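PDB 6NPS: AxyAgu115A from Amphibacillus xylanus NBRC 15112, which probably hydrolyses glycosidic bonds as a family GH115 alpha-glucuronidase, removing glucuronic acid side groups from hemicelluloses such as arabinoglucuronoxylan. Local coordinates for residues 4-8 with 9-13; 52-56 with 57-61. The protein carries 3 engineered substitutions. All coordinates share one frame; numbering follows the deposited sequence.

Contact 1: residues 4-8 with 9-13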
# COMPACT_ATOMS: atom_id res chain seq x y z
N ASP A 4 28.34 -56.90 -40.22
CA ASP A 4 27.53 -55.75 -39.84
C ASP A 4 27.24 -54.87 -41.06
O ASP A 4 28.00 -54.81 -42.02
CB ASP A 4 28.26 -54.89 -38.79
CG ASP A 4 28.37 -55.57 -37.42
OD1 ASP A 4 27.83 -56.68 -37.22
OD2 ASP A 4 29.01 -54.96 -36.53
N PHE A 5 26.12 -54.15 -41.01
CA PHE A 5 25.96 -53.01 -41.88
C PHE A 5 26.84 -51.87 -41.36
O PHE A 5 26.76 -51.53 -40.18
CB PHE A 5 24.51 -52.58 -41.91
CG PHE A 5 24.26 -51.33 -42.68
CD1 PHE A 5 23.92 -51.40 -44.03
CD2 PHE A 5 24.32 -50.08 -42.06
CE1 PHE A 5 23.68 -50.24 -44.76
CE2 PHE A 5 24.07 -48.91 -42.79
CZ PHE A 5 23.74 -49.01 -44.14
N THR A 6 27.64 -51.28 -42.22
CA THR A 6 28.58 -50.25 -41.82
C THR A 6 28.41 -49.02 -42.70
O THR A 6 28.21 -49.13 -43.91
CB THR A 6 30.02 -50.74 -41.93
OG1 THR A 6 30.21 -51.84 -41.04
CG2 THR A 6 31.01 -49.62 -41.59
N LEU A 7 28.51 -47.84 -42.08
CA LEU A 7 28.66 -46.59 -42.81
C LEU A 7 29.86 -45.86 -42.22
O LEU A 7 29.95 -45.72 -41.00
CB LEU A 7 27.39 -45.75 -42.71
CG LEU A 7 27.42 -44.38 -43.39
CD1 LEU A 7 27.97 -44.46 -44.83
CD2 LEU A 7 26.02 -43.78 -43.39
N ASN A 8 30.79 -45.44 -43.07
CA ASN A 8 31.90 -44.65 -42.54
C ASN A 8 32.31 -43.60 -43.56
O ASN A 8 31.79 -43.55 -44.68
CB ASN A 8 33.09 -45.54 -42.11
CG ASN A 8 33.74 -46.29 -43.25
OD1 ASN A 8 34.00 -45.72 -44.32
ND2 ASN A 8 34.06 -47.57 -43.02
N GLN A 9 33.22 -42.72 -43.13
CA GLN A 9 33.65 -41.60 -43.96
C GLN A 9 34.24 -42.06 -45.28
O GLN A 9 34.01 -41.42 -46.32
CB GLN A 9 34.69 -40.75 -43.22
CG GLN A 9 34.20 -40.01 -42.04
CD GLN A 9 35.33 -39.21 -41.43
OE1 GLN A 9 36.47 -39.66 -41.40
NE2 GLN A 9 35.02 -38.01 -40.95
N GLU A 10 35.08 -43.11 -45.26
CA GLU A 10 35.66 -43.64 -46.49
C GLU A 10 34.59 -43.97 -47.52
O GLU A 10 34.77 -43.74 -48.72
CB GLU A 10 36.48 -44.90 -46.19
CG GLU A 10 37.43 -44.79 -45.02
CD GLU A 10 38.69 -43.99 -45.32
OE1 GLU A 10 39.74 -44.32 -44.72
OE2 GLU A 10 38.64 -43.05 -46.14
N MET A 11 33.46 -44.49 -47.05
CA MET A 11 32.39 -44.85 -47.95
C MET A 11 31.83 -43.62 -48.66
O MET A 11 31.25 -43.73 -49.74
CB MET A 11 31.27 -45.56 -47.19
CG MET A 11 31.43 -47.07 -47.13
SD MET A 11 30.64 -47.80 -45.68
CE MET A 11 31.74 -49.16 -45.33
N LEU A 12 32.01 -42.45 -48.06
CA LEU A 12 31.41 -41.24 -48.60
C LEU A 12 32.39 -40.38 -49.39
O LEU A 12 31.95 -39.59 -50.23
CB LEU A 12 30.79 -40.40 -47.47
CG LEU A 12 29.72 -41.09 -46.62
CD1 LEU A 12 29.48 -40.33 -45.30
CD2 LEU A 12 28.43 -41.19 -47.39
N MET A 13 33.69 -40.54 -49.17
CA MET A 13 34.67 -39.70 -49.84
C MET A 13 34.86 -40.14 -51.28
O MET A 13 34.88 -41.34 -51.57
CB MET A 13 36.01 -39.76 -49.11
CG MET A 13 36.05 -38.90 -47.87
SD MET A 13 37.57 -39.17 -46.96
CE MET A 13 37.03 -40.36 -45.76
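N8 and M11 meet where the strand 5-8 runs directly into the short helix 9-12, whose backbone bonds are partly weak. The amide N of M11 is gripped twice by one residue. N8 OD1 accepts from M11 N at 3.0 Å, the donor being tilted 22° from the carbonyl plane, while the backbone O of N8 takes a weaker, more bent bond from the same N-H. N8 CG sits between its own backbone N and carbonyl carbon (chi1 65°), and this turns OD1 toward the N-H groups that open the helix, where E10 CB also lies 3.2 Å from N8 OD1. N8 is thus the N-cap, its side chain supplementing the strongly bent backbone bond at the start of the helix. The side chain of M11 points back toward the strand and crosses those of N8 and T6 at about a right angle. Its SD rests 3.3 Å from T6 O. The methyl CE of M11 lies 3.6 Å from N8 ND2 and also touches T6 CG2. With an alanine here in place of N8 the side-chain acceptor is lost, and the M11 N-H would probably be left with little more than the bent backbone bond, so that the start of the helix is likely to loosen. On the buried side, L7 CD1 touches L12 CD2 at 4.2 Å, and both leucines pack on F47 of the helix 30-47. That helix also receives Q9, whose NE2 donates to F47 O, while E10 O bonds T16 OG1. The strand itself pairs antiparallel with 152-155, through backbone bonds from L7 to F153 and from F5 to L155.

Contact 2: residues 52-56 with 57-61; sequences EATKD and RDMLS
D56 holds CG anti to its backbone N (chi1 -176°), which brings OD1 to the backbone N-H of D58, and T54 has OG1 in the same relation to its own N, placing CG2 against L60. D56 OD1 then accepts from D58 N at 2.7 Å, met nearly along the C-O axis, and D56 O takes the N-H of M59 at 3.0 Å, the donor standing 56° out of the carbonyl plane. One residue thus bonds two successive amides of the turn. T54 OG1 accepts from D56 N at 3.1 Å, forming an ST turn that fixes the approach to D56. M59 crosses D56 at a slant, its CG 3.4 Å from D56 CB, and lies nearly square to T54, its CB 3.6 Å from T54 OG1. T54 CG2 meets L60 CD2 at 3.6 Å. D56 OD1 and D58 OD2 lie 4.1 Å apart, two like charges close together at the surface, which may slightly raise the proton affinity of one of them. The bent side chain of R57 leads away from the turn to a salt bridge with E78 of helix 74-81 and a hydrogen bond to Y23 OH. Strand 53-54 pairs parallel with strand 20-23, and L60 packs against Y23 of that strand and I106 of strand 97-106.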
# COMPACT_ATOMS: atom_id res chain seq x y z
N GLU A 52 25.31 -39.46 -51.51
CA GLU A 52 24.61 -39.32 -52.78
C GLU A 52 23.63 -40.45 -53.09
O GLU A 52 23.90 -41.62 -52.82
CB GLU A 52 25.62 -39.18 -53.93
CG GLU A 52 25.44 -37.92 -54.76
CD GLU A 52 24.03 -37.76 -55.29
OE1 GLU A 52 23.88 -37.51 -56.50
OE2 GLU A 52 23.08 -37.89 -54.49
N ALA A 53 22.50 -40.07 -53.66
CA ALA A 53 21.44 -40.98 -54.06
C ALA A 53 21.58 -41.31 -55.54
O ALA A 53 22.11 -40.51 -56.32
CB ALA A 53 20.04 -40.37 -53.80
N THR A 54 21.14 -42.49 -55.93
CA THR A 54 21.16 -42.86 -57.34
C THR A 54 19.88 -43.60 -57.70
O THR A 54 19.26 -44.24 -56.85
CB THR A 54 22.36 -43.72 -57.71
OG1 THR A 54 22.36 -43.96 -59.13
CG2 THR A 54 22.31 -45.05 -56.99
N LYS A 55 19.48 -43.48 -58.97
CA LYS A 55 18.39 -44.29 -59.49
C LYS A 55 18.88 -45.56 -60.18
O LYS A 55 18.06 -46.44 -60.47
CB LYS A 55 17.55 -43.47 -60.48
CG LYS A 55 17.02 -42.19 -59.89
CD LYS A 55 16.57 -41.23 -60.99
CE LYS A 55 16.76 -39.77 -60.56
NZ LYS A 55 16.50 -38.82 -61.68
N ASP A 56 20.17 -45.69 -60.42
CA ASP A 56 20.74 -46.87 -61.08
C ASP A 56 21.24 -47.83 -60.01
O ASP A 56 22.10 -47.47 -59.19
CB ASP A 56 21.86 -46.45 -62.03
CG ASP A 56 22.43 -47.62 -62.84
OD1 ASP A 56 22.47 -48.76 -62.33
OD2 ASP A 56 22.87 -47.39 -63.99
N ARG A 57 20.71 -49.03 -60.00
CA ARG A 57 21.12 -49.99 -59.01
C ARG A 57 22.57 -50.42 -59.09
O ARG A 57 23.15 -50.83 -58.13
CB ARG A 57 20.23 -51.19 -59.02
CG ARG A 57 18.90 -50.93 -58.39
CD ARG A 57 17.79 -51.45 -59.23
NE ARG A 57 17.40 -52.74 -58.75
CZ ARG A 57 16.22 -53.01 -58.26
NH1 ARG A 57 15.33 -52.08 -58.18
NH2 ARG A 57 15.93 -54.21 -57.87
N ASP A 58 23.14 -50.40 -60.27
CA ASP A 58 24.55 -50.73 -60.35
C ASP A 58 25.46 -49.65 -59.80
O ASP A 58 26.67 -49.87 -59.70
CB ASP A 58 24.91 -51.04 -61.79
CG ASP A 58 24.48 -52.42 -62.21
OD1 ASP A 58 24.81 -53.38 -61.47
OD2 ASP A 58 23.82 -52.55 -63.26
N MET A 59 24.90 -48.50 -59.44
CA MET A 59 25.69 -47.39 -58.90
C MET A 59 25.65 -47.30 -57.37
O MET A 59 26.18 -46.34 -56.79
CB MET A 59 25.24 -46.07 -59.51
CG MET A 59 25.08 -46.11 -61.02
SD MET A 59 26.60 -45.68 -61.89
CE MET A 59 26.82 -43.98 -61.39
N LEU A 60 25.04 -48.28 -56.71
CA LEU A 60 24.90 -48.26 -55.27
C LEU A 60 26.22 -48.67 -54.62
O LEU A 60 27.06 -49.34 -55.22
CB LEU A 60 23.79 -49.21 -54.83
CG LEU A 60 22.37 -48.76 -55.17
CD1 LEU A 60 21.35 -49.85 -54.86
CD2 LEU A 60 22.11 -47.51 -54.31
N SER A 61 26.38 -48.26 -53.37
CA SER A 61 27.54 -48.67 -52.60
C SER A 61 27.38 -50.12 -52.15
O SER A 61 26.27 -50.66 -52.10
CB SER A 61 27.70 -47.72 -51.41
OG SER A 61 28.28 -48.34 -50.28

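Overall arrangement
From the N terminus, contact 1 comes first, turning strand 5-8 into helix 9-12 within ten residues. The chain then passes through strand 20-23 and helix 30-47 before contact 2 makes the bend between strands 53-54 and 60-61, just ahead of strand 64-69. The two are in series, neither nesting nor crossing, and each is a local turn. The centres of contact 1 and contact 2 lie about 15 Å apart. The nearest atoms of contact 1 and contact 2 are about 5 Å apart, without touching. H63, just past contact 2, bonds both T6 N through its ring and S61 OG through its carbonyl. Contact 1 joins strand 152-155 to helix 30-47, and contact 2 joins strand 20-23 to helix 74-81 and strand 97-106.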